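Local atomic coordinates of UPF0135 protein SA1388 (Staphylococcus aureus subsp. aureus, PDB entry 3LNL), a protein that is of unknown function but belongs to the NIF3 family and forms a toroidal homohexamer with a dinuclear zinc centre. Residues 243-248 against 282-287; 252-257 against 270-275; 289-294 against 303-308; 308-313 against 325-330. The protein carries 2 engineered substitutions. All coordinates share one frame; numbering follows the deposited sequence.

Interaction 1: residues 243-248 against 282-287; sequences GVMAEV and RIAIIG
Val244 to Glu247 and Arg282 to Ile285 form an antiparallel ladder in the mixed sheet of this NIF3-family protein. The strand segments 244-248 and 282-285 run at 145° to each other. Two hydrogen-bonded pairs, Val244 with Ile285 and Ala246 with Ile283, alternate with two non-hydrogen-bonded pairs. The Ala246 pair is closed by Ile283 N to Ala246 O at 2.8 Å and by Ala246 N to Ile283 O at 2.9 Å. In the Val244 pair, Ile285 N gives to Val244 O at 3.0 Å. The return bond, from Val244 N to Ile285 O, is longer at 3.2 Å.

Val244 and Ile285 lie side by side on one face, with Val244 CG2 against Ile285 CB at 4.1 Å. Further along, Ile283 crosses Val248 at about a right angle. Its CD1 presses on Val248 CG1 at 3.4 Å, tighter than usual for two carbons. The chi2 of Ile283, 138°, is well short of fully extended and brings CD1 against Val248. On the other face Met245 is bent at chi2 and chi3. Its SD lies over the strand, 4.0 Å from Ala284 CB. Its CG meets Arg282 NH2 at an oblique angle. Glu247, also on this face, hydrogen-bonds to Asn124.

Helix 112-119 covers the Val244 and Ile285 face, with Asn113 touching both residues. Strand 125-142 pairs with strand 240-253. Strand 304-307 lies along the far edge of strand 279-285, where Val304 and Val306 pack on Ile283.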
loop_
_atom_site.group_PDB
_atom_site.type_symbol
_atom_site.label_atom_id
_atom_site.label_comp_id
_atom_site.label_asym_id
_atom_site.label_seq_id
_atom_site.Cartn_x
_atom_site.Cartn_y
_atom_site.Cartn_z
ATOM N N GLY B 243 5.689 26.836 -9.815
ATOM C CA GLY B 243 5.291 28.128 -9.330
ATOM C C GLY B 243 6.392 29.148 -9.523
ATOM O O GLY B 243 7.544 28.815 -9.806
ATOM N N VAL B 244 6.002 30.406 -9.367
ATOM C CA VAL B 244 6.919 31.522 -9.237
ATOM C C VAL B 244 6.579 32.364 -8.026
ATOM O O VAL B 244 5.408 32.431 -7.582
ATOM C CB VAL B 244 6.909 32.453 -10.494
ATOM C CG1 VAL B 244 7.501 31.690 -11.722
ATOM C CG2 VAL B 244 5.507 33.076 -10.771
ATOM N N MET B 245 7.601 33.054 -7.511
ATOM C CA MET B 245 7.405 34.139 -6.553
ATOM C C MET B 245 7.720 35.388 -7.313
ATOM O O MET B 245 8.707 35.419 -8.034
ATOM C CB MET B 245 8.342 34.036 -5.316
ATOM C CG MET B 245 7.977 35.007 -4.178
ATOM S SD MET B 245 6.520 34.442 -3.196
ATOM C CE MET B 245 7.240 32.970 -2.382
ATOM N N ALA B 246 6.934 36.443 -7.112
ATOM C CA ALA B 246 7.188 37.722 -7.727
ATOM C C ALA B 246 6.650 38.836 -6.810
ATOM O O ALA B 246 6.122 38.551 -5.732
ATOM C CB ALA B 246 6.505 37.767 -9.074
ATOM N N GLU B 247 6.795 40.089 -7.241
ATOM C CA GLU B 247 6.285 41.233 -6.482
ATOM C C GLU B 247 5.554 42.232 -7.350
ATOM O O GLU B 247 5.816 42.355 -8.567
ATOM C CB GLU B 247 7.367 41.984 -5.657
ATOM C CG GLU B 247 8.719 41.476 -5.681
ATOM C CD GLU B 247 9.700 42.452 -5.048
ATOM O OE1 GLU B 247 9.656 42.672 -3.810
ATOM O OE2 GLU B 247 10.463 43.071 -5.807
ATOM N N VAL B 248 4.632 42.945 -6.711
ATOM C CA VAL B 248 3.987 44.094 -7.340
ATOM C C VAL B 248 4.989 45.204 -7.285
ATOM O O VAL B 248 5.910 45.176 -6.441
ATOM C CB VAL B 248 2.660 44.491 -6.676
ATOM C CG1 VAL B 248 1.608 43.468 -7.045
ATOM C CG2 VAL B 248 2.790 44.596 -5.151
ATOM N N ARG B 282 4.624 40.531 -2.011
ATOM C CA ARG B 282 5.128 39.329 -2.627
ATOM C C ARG B 282 3.995 38.332 -2.897
ATOM O O ARG B 282 3.182 38.046 -2.031
ATOM C CB ARG B 282 6.220 38.691 -1.758
ATOM C CG ARG B 282 7.283 39.670 -1.355
ATOM C CD ARG B 282 8.367 39.050 -0.480
ATOM N NE ARG B 282 9.078 38.056 -1.268
ATOM C CZ ARG B 282 9.914 37.161 -0.767
ATOM N NH1 ARG B 282 10.151 37.119 0.544
ATOM N NH2 ARG B 282 10.524 36.310 -1.589
ATOM N N ILE B 283 4.003 37.781 -4.105
ATOM C CA ILE B 283 2.948 36.986 -4.666
ATOM C C ILE B 283 3.508 35.632 -5.111
ATOM O O ILE B 283 4.466 35.572 -5.846
ATOM C CB ILE B 283 2.376 37.759 -5.864
ATOM C CG1 ILE B 283 1.814 39.142 -5.338
ATOM C CG2 ILE B 283 1.234 36.970 -6.540
ATOM C CD1 ILE B 283 2.137 40.227 -6.198
ATOM N N ALA B 284 2.923 34.534 -4.640
ATOM C CA ALA B 284 3.257 33.214 -5.173
ATOM C C ALA B 284 2.128 32.836 -6.138
ATOM O O ALA B 284 0.951 33.050 -5.815
ATOM C CB ALA B 284 3.358 32.203 -4.039
ATOM N N ILE B 285 2.479 32.247 -7.267
ATOM C CA ILE B 285 1.513 31.874 -8.316
ATOM C C ILE B 285 1.731 30.451 -8.777
ATOM O O ILE B 285 2.825 30.086 -9.179
ATOM C CB ILE B 285 1.633 32.753 -9.559
ATOM C CG1 ILE B 285 1.390 34.230 -9.247
ATOM C CG2 ILE B 285 0.609 32.308 -10.631
ATOM C CD1 ILE B 285 2.027 35.167 -10.301
ATOM N N ILE B 286 0.684 29.633 -8.656
ATOM C CA ILE B 286 0.628 28.326 -9.301
ATOM C C ILE B 286 -0.667 28.261 -10.111
ATOM O O ILE B 286 -1.771 28.105 -9.592
ATOM C CB ILE B 286 0.760 27.123 -8.355
ATOM C CG1 ILE B 286 2.083 27.178 -7.617
ATOM C CG2 ILE B 286 0.656 25.789 -9.181
ATOM C CD1 ILE B 286 2.281 26.118 -6.589
ATOM N N GLY B 287 -0.537 28.430 -11.414
ATOM C CA GLY B 287 -1.733 28.407 -12.244
ATOM C C GLY B 287 -2.298 27.027 -12.305
ATOM O O GLY B 287 -1.567 26.078 -12.216
#

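Interaction 2: residues 252-257 against 270-275; sequences MTLEDF and VRFVGE
Leu254 has CG opposite its backbone N (chi1 -178°), which sets CD2 beside Phe272. The phenylalanine has CG between its own N and carbonyl carbon (chi1 66°), which stands the ring off the strand, beside the start of the helix. The two side chains meet at a slant, with Leu254 CD2 against Phe272 CD1 at 3.8 Å. Glu255 adds a second touch from the next residue. Its CB lies 3.8 Å from Phe272 CZ, and only the base of this acidic side chain takes part.

Leu254 CD2 also reaches the backbone beyond the ring. It lies 3.5 Å from Glu275 O and 3.7 Å from Val273 O. Gly274 CA, between those residues, is 3.8 Å from the same methyl.

The helix begins at Leu254, with Thr253 as N-cap. Asp256 N gives a capping bond to Thr253 OG1 at 3.2 Å. Ile326 of the neighbouring strand packs on both Leu254 and Phe272. Arg271 and Phe272 pair in an antiparallel ladder with a strand of a second subunit, so the sheet continues across that interface.

The touching groups are a methyl branch, the CB of Glu255, an aromatic ring and backbone atoms. Between these two segments, the join of helix 254-264 with strand 271-273 is therefore made by van der Waals packing.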
loop_
_atom_site.group_PDB
_atom_site.type_symbol
_atom_site.label_atom_id
_atom_site.label_comp_id
_atom_site.label_asym_id
_atom_site.label_seq_id
_atom_site.Cartn_x
_atom_site.Cartn_y
_atom_site.Cartn_z
ATOM N N MET B 252 0.260 47.003 -2.428
ATOM C CA MET B 252 -1.129 47.361 -2.583
ATOM C C MET B 252 -2.020 46.471 -1.717
ATOM O O MET B 252 -1.547 45.548 -1.074
ATOM C CB MET B 252 -1.534 47.273 -4.034
ATOM C CG MET B 252 -1.451 45.915 -4.624
ATOM S SD MET B 252 -1.373 46.014 -6.451
ATOM C CE MET B 252 -3.013 46.498 -6.804
ATOM N N THR B 253 -3.311 46.767 -1.668
ATOM C CA THR B 253 -4.207 45.972 -0.822
ATOM C C THR B 253 -4.585 44.701 -1.577
ATOM O O THR B 253 -4.611 44.665 -2.802
ATOM C CB THR B 253 -5.481 46.749 -0.401
ATOM O OG1 THR B 253 -6.307 46.978 -1.544
ATOM C CG2 THR B 253 -5.159 48.134 0.316
ATOM N N LEU B 254 -4.872 43.642 -0.825
ATOM C CA LEU B 254 -5.362 42.415 -1.376
ATOM C C LEU B 254 -6.537 42.609 -2.376
ATOM O O LEU B 254 -6.540 42.000 -3.471
ATOM C CB LEU B 254 -5.786 41.459 -0.257
ATOM C CG LEU B 254 -6.285 40.074 -0.621
ATOM C CD1 LEU B 254 -5.289 39.321 -1.555
ATOM C CD2 LEU B 254 -6.536 39.250 0.695
ATOM N N GLU B 255 -7.543 43.370 -1.992
ATOM C CA GLU B 255 -8.679 43.555 -2.880
ATOM C C GLU B 255 -8.303 44.320 -4.135
ATOM O O GLU B 255 -8.774 43.991 -5.216
ATOM C CB GLU B 255 -9.841 44.240 -2.182
ATOM C CG GLU B 255 -9.661 45.662 -1.927
ATOM C CD GLU B 255 -10.861 46.264 -1.189
ATOM O OE1 GLU B 255 -10.680 47.383 -0.648
ATOM O OE2 GLU B 255 -11.945 45.600 -1.153
ATOM N N ASP B 256 -7.388 45.263 -4.013
ATOM C CA ASP B 256 -6.943 46.029 -5.171
ATOM C C ASP B 256 -6.122 45.157 -6.112
ATOM O O ASP B 256 -6.252 45.274 -7.328
ATOM C CB ASP B 256 -6.137 47.255 -4.741
ATOM C CG ASP B 256 -7.023 48.359 -4.155
ATOM O OD1 ASP B 256 -8.267 48.249 -4.147
ATOM O OD2 ASP B 256 -6.460 49.342 -3.718
ATOM N N PHE B 257 -5.271 44.303 -5.537
ATOM C CA PHE B 257 -4.516 43.344 -6.322
ATOM C C PHE B 257 -5.440 42.365 -7.040
ATOM O O PHE B 257 -5.287 42.149 -8.253
ATOM C CB PHE B 257 -3.490 42.590 -5.477
ATOM C CG PHE B 257 -2.633 41.673 -6.278
ATOM C CD1 PHE B 257 -1.915 42.153 -7.365
ATOM C CD2 PHE B 257 -2.569 40.319 -5.977
ATOM C CE1 PHE B 257 -1.158 41.304 -8.152
ATOM C CE2 PHE B 257 -1.778 39.481 -6.726
ATOM C CZ PHE B 257 -1.061 39.988 -7.811
ATOM N N VAL B 270 -13.532 36.914 -9.912
ATOM C CA VAL B 270 -12.439 36.512 -9.052
ATOM C C VAL B 270 -12.938 36.482 -7.607
ATOM O O VAL B 270 -13.861 37.220 -7.267
ATOM C CB VAL B 270 -11.251 37.493 -9.268
ATOM C CG1 VAL B 270 -10.254 37.440 -8.157
ATOM C CG2 VAL B 270 -10.601 37.184 -10.677
ATOM N N ARG B 271 -12.364 35.597 -6.794
ATOM C CA ARG B 271 -12.632 35.581 -5.362
ATOM C C ARG B 271 -11.339 35.466 -4.563
ATOM O O ARG B 271 -10.333 34.840 -5.004
ATOM C CB ARG B 271 -13.617 34.443 -4.997
ATOM C CG ARG B 271 -13.186 33.080 -5.423
ATOM C CD ARG B 271 -14.336 32.069 -5.420
ATOM N NE ARG B 271 -13.893 30.763 -5.940
ATOM C CZ ARG B 271 -14.688 29.710 -6.117
ATOM N NH1 ARG B 271 -15.984 29.788 -5.838
ATOM N NH2 ARG B 271 -14.184 28.548 -6.542
ATOM N N PHE B 272 -11.335 36.099 -3.391
ATOM C CA PHE B 272 -10.167 36.108 -2.583
ATOM C C PHE B 272 -10.496 35.759 -1.162
ATOM O O PHE B 272 -11.641 35.790 -0.752
ATOM C CB PHE B 272 -9.396 37.418 -2.709
ATOM C CG PHE B 272 -10.101 38.625 -2.171
ATOM C CD1 PHE B 272 -9.969 38.991 -0.846
ATOM C CD2 PHE B 272 -10.822 39.450 -3.015
ATOM C CE1 PHE B 272 -10.615 40.124 -0.372
ATOM C CE2 PHE B 272 -11.420 40.599 -2.548
ATOM C CZ PHE B 272 -11.329 40.917 -1.224
ATOM N N VAL B 273 -9.470 35.328 -0.458
ATOM C CA VAL B 273 -9.583 34.960 0.932
ATOM C C VAL B 273 -8.571 35.769 1.691
ATOM O O VAL B 273 -7.373 35.706 1.389
ATOM C CB VAL B 273 -9.296 33.434 1.148
ATOM C CG1 VAL B 273 -9.402 33.038 2.655
ATOM C CG2 VAL B 273 -10.236 32.583 0.296
ATOM N N GLY B 274 -9.044 36.506 2.691
ATOM C CA GLY B 274 -8.180 37.362 3.542
ATOM C C GLY B 274 -8.823 38.736 3.708
ATOM O O GLY B 274 -9.804 39.054 3.025
ATOM N N GLU B 275 -8.283 39.535 4.616
ATOM C CA GLU B 275 -8.800 40.873 4.892
ATOM C C GLU B 275 -8.590 41.690 3.603
ATOM O O GLU B 275 -7.518 41.650 2.987
ATOM C CB GLU B 275 -8.075 41.552 6.108
ATOM C CG GLU B 275 -8.046 40.814 7.516
ATOM C CD GLU B 275 -7.183 41.562 8.628
ATOM O OE1 GLU B 275 -6.308 42.429 8.302
ATOM O OE2 GLU B 275 -7.390 41.305 9.851
#

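Interaction 3: residues 289-294 against 303-308; sequences SGIGYE and DVFVTG
Thr307 OG1 is held by two backbone groups. It accepts from Gly290 N at 2.8 Å and gives to Ile286 O. The bond from Gly290 is bent, with 139° at the hydrogen. OG1 is trans to the Thr307 backbone N (chi1 -163°), and this places it beside the loop.

Water 1 adds a second bridge. It donates to Gly308 O at 2.9 Å, accepts from Ile291 N at 3.1 Å and is bonded to Ser289 OG at 2.7 Å.

The Phe305 ring packs against the turn. Glu294 CA sits over one face of the ring in a CH-pi contact, 4.0 Å from the centroid. Tyr293 CB approaches Phe305 CZ at 3.9 Å. Ile291 crosses Thr307 at about a right angle, with CG1 against the threonine methyl CG2. Glu294 curls back, and OE1 accepts from Gly292 N at 2.7 Å with its syn lone pair.

Ser289 N hydrogen-bonds a B3P molecule, probably from the crystallisation liquor, near the metal site. Gly290 to Tyr293 form a type II beta turn. It leads into helix 294-299 of a beta-alpha-beta crossover, which joins the parallel neighbours 279-285 and 304-307.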
loop_
_atom_site.group_PDB
_atom_site.type_symbol
_atom_site.label_atom_id
_atom_site.label_comp_id
_atom_site.label_asym_id
_atom_site.label_seq_id
_atom_site.Cartn_x
_atom_site.Cartn_y
_atom_site.Cartn_z
ATOM N N SER B 289 -4.503 24.311 -10.573
ATOM C CA SER B 289 -5.058 23.857 -9.294
ATOM C C SER B 289 -3.875 23.622 -8.358
ATOM O O SER B 289 -3.346 22.504 -8.304
ATOM C CB SER B 289 -5.832 22.553 -9.445
ATOM O OG SER B 289 -6.412 22.188 -8.165
ATOM N N GLY B 290 -3.457 24.661 -7.648
ATOM C CA GLY B 290 -2.242 24.569 -6.795
ATOM C C GLY B 290 -2.451 24.510 -5.317
ATOM O O GLY B 290 -1.498 24.594 -4.541
ATOM N N ILE B 291 -3.706 24.332 -4.904
ATOM C CA ILE B 291 -3.983 24.231 -3.496
ATOM C C ILE B 291 -3.249 22.982 -3.008
ATOM O O ILE B 291 -3.223 21.962 -3.706
ATOM C CB ILE B 291 -5.501 24.230 -3.147
ATOM C CG1 ILE B 291 -6.109 25.614 -3.383
ATOM C CG2 ILE B 291 -5.710 23.776 -1.685
ATOM C CD1 ILE B 291 -5.576 26.726 -2.391
ATOM N N GLY B 292 -2.627 23.102 -1.828
ATOM C CA GLY B 292 -1.677 22.129 -1.325
ATOM C C GLY B 292 -0.333 22.827 -1.141
ATOM O O GLY B 292 0.436 22.413 -0.302
ATOM N N TYR B 293 -0.082 23.903 -1.886
ATOM C CA TYR B 293 1.216 24.645 -1.818
ATOM C C TYR B 293 1.129 25.962 -1.075
ATOM O O TYR B 293 2.153 26.625 -0.891
ATOM C CB TYR B 293 1.791 24.907 -3.240
ATOM C CG TYR B 293 2.291 23.670 -3.913
ATOM C CD1 TYR B 293 1.455 22.900 -4.693
ATOM C CD2 TYR B 293 3.619 23.278 -3.783
ATOM C CE1 TYR B 293 1.933 21.722 -5.335
ATOM C CE2 TYR B 293 4.102 22.131 -4.412
ATOM C CZ TYR B 293 3.247 21.375 -5.184
ATOM O OH TYR B 293 3.708 20.263 -5.790
ATOM N N GLU B 294 -0.066 26.335 -0.610
ATOM C CA GLU B 294 -0.251 27.686 -0.041
ATOM C C GLU B 294 0.510 27.925 1.248
ATOM O O GLU B 294 1.046 29.031 1.461
ATOM C CB GLU B 294 -1.734 28.072 0.109
ATOM C CG GLU B 294 -2.622 27.270 1.083
ATOM C CD GLU B 294 -3.151 25.949 0.512
ATOM O OE1 GLU B 294 -2.561 25.443 -0.479
ATOM O OE2 GLU B 294 -4.144 25.400 1.086
ATOM N N ASP B 303 2.952 36.913 0.477
ATOM C CA ASP B 303 1.800 37.569 1.125
ATOM C C ASP B 303 0.443 37.041 0.664
ATOM O O ASP B 303 -0.566 37.226 1.373
ATOM C CB ASP B 303 1.838 39.093 0.884
ATOM C CG ASP B 303 3.130 39.736 1.418
ATOM O OD1 ASP B 303 3.601 39.317 2.500
ATOM O OD2 ASP B 303 3.677 40.628 0.721
ATOM N N VAL B 304 0.417 36.400 -0.517
ATOM C CA VAL B 304 -0.797 35.838 -1.093
ATOM C C VAL B 304 -0.379 34.743 -2.074
ATOM O O VAL B 304 0.716 34.797 -2.684
ATOM C CB VAL B 304 -1.682 36.951 -1.800
ATOM C CG1 VAL B 304 -0.893 37.653 -2.957
ATOM C CG2 VAL B 304 -3.025 36.383 -2.304
ATOM N N PHE B 305 -1.210 33.715 -2.116
ATOM C CA PHE B 305 -1.065 32.599 -2.968
ATOM C C PHE B 305 -2.161 32.661 -4.014
ATOM O O PHE B 305 -3.329 32.650 -3.682
ATOM C CB PHE B 305 -1.154 31.313 -2.193
ATOM C CG PHE B 305 -0.898 30.081 -3.023
ATOM C CD1 PHE B 305 0.368 29.827 -3.548
ATOM C CD2 PHE B 305 -1.943 29.190 -3.328
ATOM C CE1 PHE B 305 0.616 28.688 -4.292
ATOM C CE2 PHE B 305 -1.714 28.062 -4.102
ATOM C CZ PHE B 305 -0.434 27.804 -4.594
ATOM N N VAL B 306 -1.760 32.736 -5.282
ATOM C CA VAL B 306 -2.676 32.872 -6.407
ATOM C C VAL B 306 -2.751 31.574 -7.169
ATOM O O VAL B 306 -1.704 31.007 -7.595
ATOM C CB VAL B 306 -2.209 33.976 -7.387
ATOM C CG1 VAL B 306 -3.162 34.059 -8.613
ATOM C CG2 VAL B 306 -2.097 35.339 -6.653
ATOM N N THR B 307 -3.976 31.064 -7.337
ATOM C CA THR B 307 -4.178 29.792 -8.023
ATOM C C THR B 307 -5.614 29.701 -8.558
ATOM O O THR B 307 -6.339 30.697 -8.567
ATOM C CB THR B 307 -3.823 28.594 -7.096
ATOM O OG1 THR B 307 -3.644 27.412 -7.874
ATOM C CG2 THR B 307 -4.893 28.311 -6.003
ATOM N N GLY B 308 -6.012 28.519 -9.004
ATOM C CA GLY B 308 -7.394 28.242 -9.419
ATOM C C GLY B 308 -7.989 27.080 -8.685
ATOM O O GLY B 308 -7.300 26.437 -7.881
HETATM O O HOH W 1 -6.422 24.179 -6.368
#

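Interaction 4: residues 308-313 against 325-330; sequences GDIKHH and LIDINH. With ZN (zinc ion), chain F.
His330 bonds at both ends of its imidazole, to zinc through NE2 and to Asp309 through ND1. NE2 lies 2.3 Å from the zinc, and ND1 gives a nearly straight bond to Asp309 OD2 at 2.7 Å. The acceptor lies in the ring plane. The carboxylate, however, is met from above its own plane, 55° out of it.

Water 2 joins the same two residues a second time. It donates to Asp309 OD1 at 2.6 Å and accepts from His330 N at 3.0 Å.

Asp327 binds backbone groups on both segments. Its OD2 accepts from Ile310 N at 3.1 Å, again from above the carboxylate, and also makes a salt bridge with Arg271. Its OD1 accepts from Asn329 N at 2.8 Å, which forms an Asx turn. Ile310 slides past Asp327 in the opposite direction, and its CD1 rests on Leu325 CB at 4.0 Å. Gly308 CA lies close against the backbone at Asn329 and His330.

His69 and Glu333 bind this zinc too, and three waters complete the site. In a second subunit, His312 stacks on the His330 ring, and its backbone N bonds Asp309 OD1.

The chemistry is that of a first-shell histidine steered by a second-shell carboxylate. The Asp309 bond, with the zinc bond and the His312 stack, holds the rotation of the ring, and it may make NE2 a stronger donor to zinc.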
loop_
_atom_site.group_PDB
_atom_site.type_symbol
_atom_site.label_atom_id
_atom_site.label_comp_id
_atom_site.label_asym_id
_atom_site.label_seq_id
_atom_site.Cartn_x
_atom_site.Cartn_y
_atom_site.Cartn_z
ATOM N N GLY B 308 -6.012 28.519 -9.004
ATOM C CA GLY B 308 -7.394 28.242 -9.419
ATOM C C GLY B 308 -7.989 27.080 -8.685
ATOM O O GLY B 308 -7.300 26.437 -7.881
ATOM N N ASP B 309 -9.284 26.827 -8.945
ATOM C CA ASP B 309 -10.062 25.677 -8.423
ATOM C C ASP B 309 -10.018 25.622 -6.883
ATOM O O ASP B 309 -9.900 24.550 -6.317
ATOM C CB ASP B 309 -9.517 24.325 -8.959
ATOM C CG ASP B 309 -9.976 23.969 -10.378
ATOM O OD1 ASP B 309 -10.931 24.541 -10.897
ATOM O OD2 ASP B 309 -9.362 23.037 -10.987
ATOM N N ILE B 310 -10.113 26.766 -6.202
ATOM C CA ILE B 310 -10.107 26.756 -4.731
ATOM C C ILE B 310 -11.491 26.335 -4.221
ATOM O O ILE B 310 -12.531 26.838 -4.693
ATOM C CB ILE B 310 -9.690 28.099 -4.132
ATOM C CG1 ILE B 310 -8.358 28.557 -4.773
ATOM C CG2 ILE B 310 -9.587 27.963 -2.610
ATOM C CD1 ILE B 310 -7.764 29.860 -4.248
ATOM N N LYS B 311 -11.496 25.356 -3.334
ATOM C CA LYS B 311 -12.711 24.851 -2.712
ATOM C C LYS B 311 -12.937 25.394 -1.294
ATOM O O LYS B 311 -12.005 25.849 -0.614
ATOM C CB LYS B 311 -12.685 23.337 -2.679
ATOM C CG LYS B 311 -12.698 22.784 -4.130
ATOM C CD LYS B 311 -12.800 21.298 -4.223
ATOM C CE LYS B 311 -11.855 20.626 -3.254
ATOM N NZ LYS B 311 -11.975 19.123 -3.386
ATOM N N HIS B 312 -14.208 25.375 -0.893
ATOM C CA HIS B 312 -14.661 25.928 0.394
ATOM C C HIS B 312 -13.794 25.599 1.582
ATOM O O HIS B 312 -13.325 26.497 2.264
ATOM C CB HIS B 312 -16.090 25.436 0.670
ATOM C CG HIS B 312 -16.637 25.888 1.972
ATOM N ND1 HIS B 312 -17.030 27.185 2.198
ATOM C CD2 HIS B 312 -16.799 25.223 3.152
ATOM C CE1 HIS B 312 -17.456 27.294 3.452
ATOM N NE2 HIS B 312 -17.315 26.119 4.058
ATOM N N HIS B 313 -13.620 24.305 1.873
ATOM C CA HIS B 313 -12.950 23.920 3.099
ATOM C C HIS B 313 -11.482 24.328 3.075
ATOM O O HIS B 313 -10.925 24.671 4.114
ATOM C CB HIS B 313 -13.114 22.428 3.406
ATOM C CG HIS B 313 -14.459 22.101 3.965
ATOM N ND1 HIS B 313 -14.836 22.457 5.242
ATOM C CD2 HIS B 313 -15.538 21.512 3.394
ATOM C CE1 HIS B 313 -16.091 22.081 5.437
ATOM N NE2 HIS B 313 -16.531 21.484 4.338
ATOM N N LEU B 325 -5.438 34.089 -0.097
ATOM C CA LEU B 325 -5.578 33.397 -1.381
ATOM C C LEU B 325 -6.316 34.273 -2.375
ATOM O O LEU B 325 -7.123 35.103 -1.971
ATOM C CB LEU B 325 -6.375 32.115 -1.230
ATOM C CG LEU B 325 -5.905 31.071 -0.244
ATOM C CD1 LEU B 325 -7.013 29.964 -0.144
ATOM C CD2 LEU B 325 -4.555 30.494 -0.593
ATOM N N ILE B 326 -5.986 34.095 -3.650
ATOM C CA ILE B 326 -6.811 34.543 -4.762
ATOM C C ILE B 326 -7.035 33.368 -5.721
ATOM O O ILE B 326 -6.096 32.725 -6.209
ATOM C CB ILE B 326 -6.234 35.770 -5.561
ATOM C CG1 ILE B 326 -5.946 36.946 -4.636
ATOM C CG2 ILE B 326 -7.236 36.195 -6.646
ATOM C CD1 ILE B 326 -5.121 38.056 -5.204
ATOM N N ASP B 327 -8.307 33.107 -6.000
ATOM C CA ASP B 327 -8.736 32.212 -7.058
ATOM C C ASP B 327 -8.929 32.996 -8.335
ATOM O O ASP B 327 -9.922 33.692 -8.505
ATOM C CB ASP B 327 -10.029 31.512 -6.647
ATOM C CG ASP B 327 -10.394 30.314 -7.521
ATOM O OD1 ASP B 327 -9.838 30.169 -8.632
ATOM O OD2 ASP B 327 -11.263 29.522 -7.074
ATOM N N ILE B 328 -7.988 32.843 -9.265
ATOM C CA ILE B 328 -8.108 33.462 -10.589
ATOM C C ILE B 328 -8.771 32.516 -11.620
ATOM O O ILE B 328 -8.900 32.864 -12.825
ATOM C CB ILE B 328 -6.771 33.913 -11.150
ATOM C CG1 ILE B 328 -5.757 32.769 -11.193
ATOM C CG2 ILE B 328 -6.273 35.117 -10.381
ATOM C CD1 ILE B 328 -4.450 33.115 -12.041
ATOM N N ASN B 329 -9.188 31.349 -11.120
ATOM C CA ASN B 329 -9.752 30.251 -11.902
ATOM C C ASN B 329 -8.667 29.460 -12.615
ATOM O O ASN B 329 -7.583 29.982 -12.948
ATOM C CB ASN B 329 -10.869 30.745 -12.838
ATOM C CG ASN B 329 -11.968 31.515 -12.080
ATOM O OD1 ASN B 329 -12.388 31.091 -10.998
ATOM N ND2 ASN B 329 -12.337 32.696 -12.589
ATOM N N HIS B 330 -8.891 28.165 -12.731
ATOM C CA HIS B 330 -7.968 27.276 -13.400
ATOM C C HIS B 330 -7.859 27.724 -14.855
ATOM O O HIS B 330 -6.751 27.681 -15.436
ATOM C CB HIS B 330 -8.561 25.883 -13.314
ATOM C CG HIS B 330 -7.668 24.749 -13.717
ATOM N ND1 HIS B 330 -7.663 23.550 -13.018
ATOM C CD2 HIS B 330 -6.802 24.598 -14.742
ATOM C CE1 HIS B 330 -6.847 22.699 -13.631
ATOM N NE2 HIS B 330 -6.239 23.337 -14.620
HETATM ZN ZN ZN F . -4.182 22.825 -15.563
HETATM O O HOH W 2 -11.347 27.048 -11.435
HETATM O O HOH W 3 -4.745 20.692 -15.162
HETATM O O HOH W 4 -3.560 22.728 -13.429
HETATM O O HOH W 5 -2.134 22.153 -15.735
#

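In the fold
All four contacts reach one sheet, with strand order 240-253, 279-285, 304-307, 325-327, 271-273. Interactions 1 and 3 have centres about 9 Å apart, and backbone bonds join strands 279-285 and 304-307 between them. Interactions 3 and 4, centres about 8 Å apart, share Gly308 and are linked by Thr307 N to Ile326 O at 2.9 Å. Interaction 2 is nested within the chain loop that interaction 1 closes. Phe257 CZ meets Ile283 CD1 at 3.6 Å between those two. Interaction 4 supplies a zinc ligand. The side chains of Ser289 and Ile286 lie about 6 and 7 Å, respectively, from a bound zinc ion. Interaction 2 lies away from the dinuclear zinc site, at a subunit interface.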